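Local structure of Ig domain protein, group 2 domain protein (Shewanella frigidimarina, 6BG8) at residues Leu124-Lys130 and Ser152-Thr157. The protein adsorbs the bacterium onto ice and inhibits the growth of ice crystals, this chain being its C-terminal DUF3494 ice-binding domain. Sequence-based numbering, arbitrary orientation.
Sequences LTRGVYK and SVFIFT. With SO4 (sulfate ion), chain C.
Y129 and F156 lie side by side on neighbouring parallel strands, pointing the same way into the interior of the ice-binding beta-solenoid. Their planes meet at 17° but are slid apart, with centroids 5.3 Å apart, so the rings barely overlap; a true ring stack is made by F156 with W184. L124 brings CD1 to the edge of the F156 ring, 3.7 Å from CE2. At the corner before the strand, R126 lays its CA over one face of F154, a CH-pi contact 3.8 Å from the ring centroid. The Y129 hydroxyl reaches back and donates to T125 O, with OH at 2.5 Å and above the carbonyl plane. In the R126 conformer described, one of two, CG sits between backbone N and carbonyl carbon (chi1 76°), and NH1 donates to S152 OG at 3.0 Å; that OG also bonds G146 O. NE and NH2 hold a sulfate, probably from the crystallisation liquor. Four backbone bonds, from G127 N to V153 O through T157 N to Y129 O, join the coils. Waters bridge K130 NZ to T157 O and to T157 OG1, itself bonded to R185. An aromatic, apolar interior thus adjoins a polar corner where, in this conformer, R126 meets D149, S152 and sulfate, D149 probably being the protein's own counter-charge.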
# COMPACT_ATOMS: atom_id res chain seq x y z
N LEU A 124 16.97 -8.43 -7.33
CA LEU A 124 17.34 -7.02 -7.41
C LEU A 124 17.87 -6.51 -6.08
O LEU A 124 17.37 -6.90 -5.02
CB LEU A 124 16.15 -6.16 -7.85
CG LEU A 124 15.63 -6.41 -9.27
CD1 LEU A 124 14.43 -5.50 -9.58
CD2 LEU A 124 16.75 -6.22 -10.28
N THR A 125 18.85 -5.63 -6.15
CA THR A 125 19.36 -4.96 -4.96
C THR A 125 18.65 -3.62 -4.77
O THR A 125 17.82 -3.20 -5.59
CB THR A 125 20.88 -4.81 -5.07
OG1 THR A 125 21.22 -4.38 -6.39
CG2 THR A 125 21.53 -6.15 -4.84
N ARG A 126 18.96 -2.95 -3.67
CA ARG A 126 18.27 -1.70 -3.37
C ARG A 126 18.54 -0.66 -4.44
O ARG A 126 19.52 -0.73 -5.20
CB ARG A 126 18.70 -1.17 -2.00
CG ARG A 126 20.06 -0.54 -1.99
CD ARG A 126 20.70 -0.77 -0.65
NE ARG A 126 21.85 0.10 -0.43
CZ ARG A 126 22.30 0.42 0.78
NH1 ARG A 126 21.70 -0.05 1.87
NH2 ARG A 126 23.36 1.22 0.89
N GLY A 127 17.66 0.31 -4.52
CA GLY A 127 17.77 1.35 -5.52
C GLY A 127 16.40 1.83 -5.94
O GLY A 127 15.39 1.49 -5.33
N VAL A 128 16.41 2.63 -7.00
CA VAL A 128 15.24 3.25 -7.60
C VAL A 128 15.12 2.71 -9.02
O VAL A 128 16.02 2.93 -9.84
CB VAL A 128 15.34 4.78 -7.64
CG1 VAL A 128 14.11 5.37 -8.35
CG2 VAL A 128 15.51 5.34 -6.24
N TYR A 129 14.00 2.05 -9.31
CA TYR A 129 13.79 1.39 -10.59
C TYR A 129 12.59 2.02 -11.28
O TYR A 129 11.47 1.95 -10.77
CB TYR A 129 13.58 -0.12 -10.39
CG TYR A 129 14.77 -0.80 -9.77
CD1 TYR A 129 14.91 -0.88 -8.39
CD2 TYR A 129 15.79 -1.31 -10.56
CE1 TYR A 129 16.01 -1.49 -7.82
CE2 TYR A 129 16.90 -1.93 -10.00
CZ TYR A 129 17.00 -2.01 -8.63
OH TYR A 129 18.10 -2.61 -8.05
N LYS A 130 12.84 2.64 -12.43
CA LYS A 130 11.83 3.45 -13.12
C LYS A 130 11.58 2.89 -14.52
O LYS A 130 12.50 2.45 -15.21
CB LYS A 130 12.29 4.90 -13.23
CG LYS A 130 11.26 5.84 -13.83
CD LYS A 130 11.84 7.25 -13.91
CE LYS A 130 10.97 8.20 -14.73
NZ LYS A 130 9.58 8.30 -14.18
N SER A 152 18.02 -1.09 3.78
CA SER A 152 18.01 -0.95 2.33
C SER A 152 16.62 -0.60 1.81
O SER A 152 15.64 -1.27 2.15
CB SER A 152 18.50 -2.24 1.67
OG SER A 152 19.89 -2.40 1.85
N VAL A 153 16.56 0.42 0.96
CA VAL A 153 15.31 0.95 0.43
C VAL A 153 15.19 0.56 -1.04
O VAL A 153 16.16 0.67 -1.80
CB VAL A 153 15.24 2.48 0.59
CG1 VAL A 153 14.10 3.06 -0.26
CG2 VAL A 153 15.04 2.84 2.05
N PHE A 154 14.01 0.09 -1.42
CA PHE A 154 13.69 -0.29 -2.80
C PHE A 154 12.50 0.55 -3.25
O PHE A 154 11.45 0.53 -2.60
CB PHE A 154 13.33 -1.77 -2.90
CG PHE A 154 14.40 -2.71 -2.41
CD1 PHE A 154 14.65 -2.85 -1.05
CD2 PHE A 154 15.09 -3.50 -3.31
CE1 PHE A 154 15.63 -3.75 -0.60
CE2 PHE A 154 16.06 -4.40 -2.87
CZ PHE A 154 16.32 -4.52 -1.50
N ILE A 155 12.64 1.26 -4.37
CA ILE A 155 11.55 2.04 -4.93
C ILE A 155 11.35 1.60 -6.36
O ILE A 155 12.30 1.61 -7.17
CB ILE A 155 11.84 3.55 -4.85
CG1 ILE A 155 11.87 4.00 -3.39
CG2 ILE A 155 10.78 4.33 -5.64
CD1 ILE A 155 12.41 5.40 -3.17
N PHE A 156 10.13 1.20 -6.68
CA PHE A 156 9.71 0.89 -8.04
C PHE A 156 8.69 1.94 -8.45
O PHE A 156 7.67 2.10 -7.78
CB PHE A 156 9.11 -0.51 -8.12
CG PHE A 156 10.10 -1.58 -7.76
CD1 PHE A 156 10.28 -1.96 -6.44
CD2 PHE A 156 10.88 -2.16 -8.74
CE1 PHE A 156 11.21 -2.94 -6.11
CE2 PHE A 156 11.81 -3.12 -8.42
CZ PHE A 156 11.98 -3.51 -7.11
N THR A 157 8.99 2.67 -9.51
CA THR A 157 8.16 3.80 -9.90
C THR A 157 7.80 3.67 -11.38
O THR A 157 8.68 3.66 -12.25
CB THR A 157 8.84 5.12 -9.57
OG1 THR A 157 8.01 6.19 -10.00
CG2 THR A 157 10.25 5.23 -10.18
S SO4 C . 23.90 1.32 -3.09
O1 SO4 C . 23.96 2.10 -1.86
O2 SO4 C . 24.08 2.16 -4.27
O3 SO4 C . 24.86 0.23 -2.96
O4 SO4 C . 22.62 0.69 -3.32
O HOH W 1 9.66 8.40 -11.28
O HOH W 2 7.74 6.11 -14.12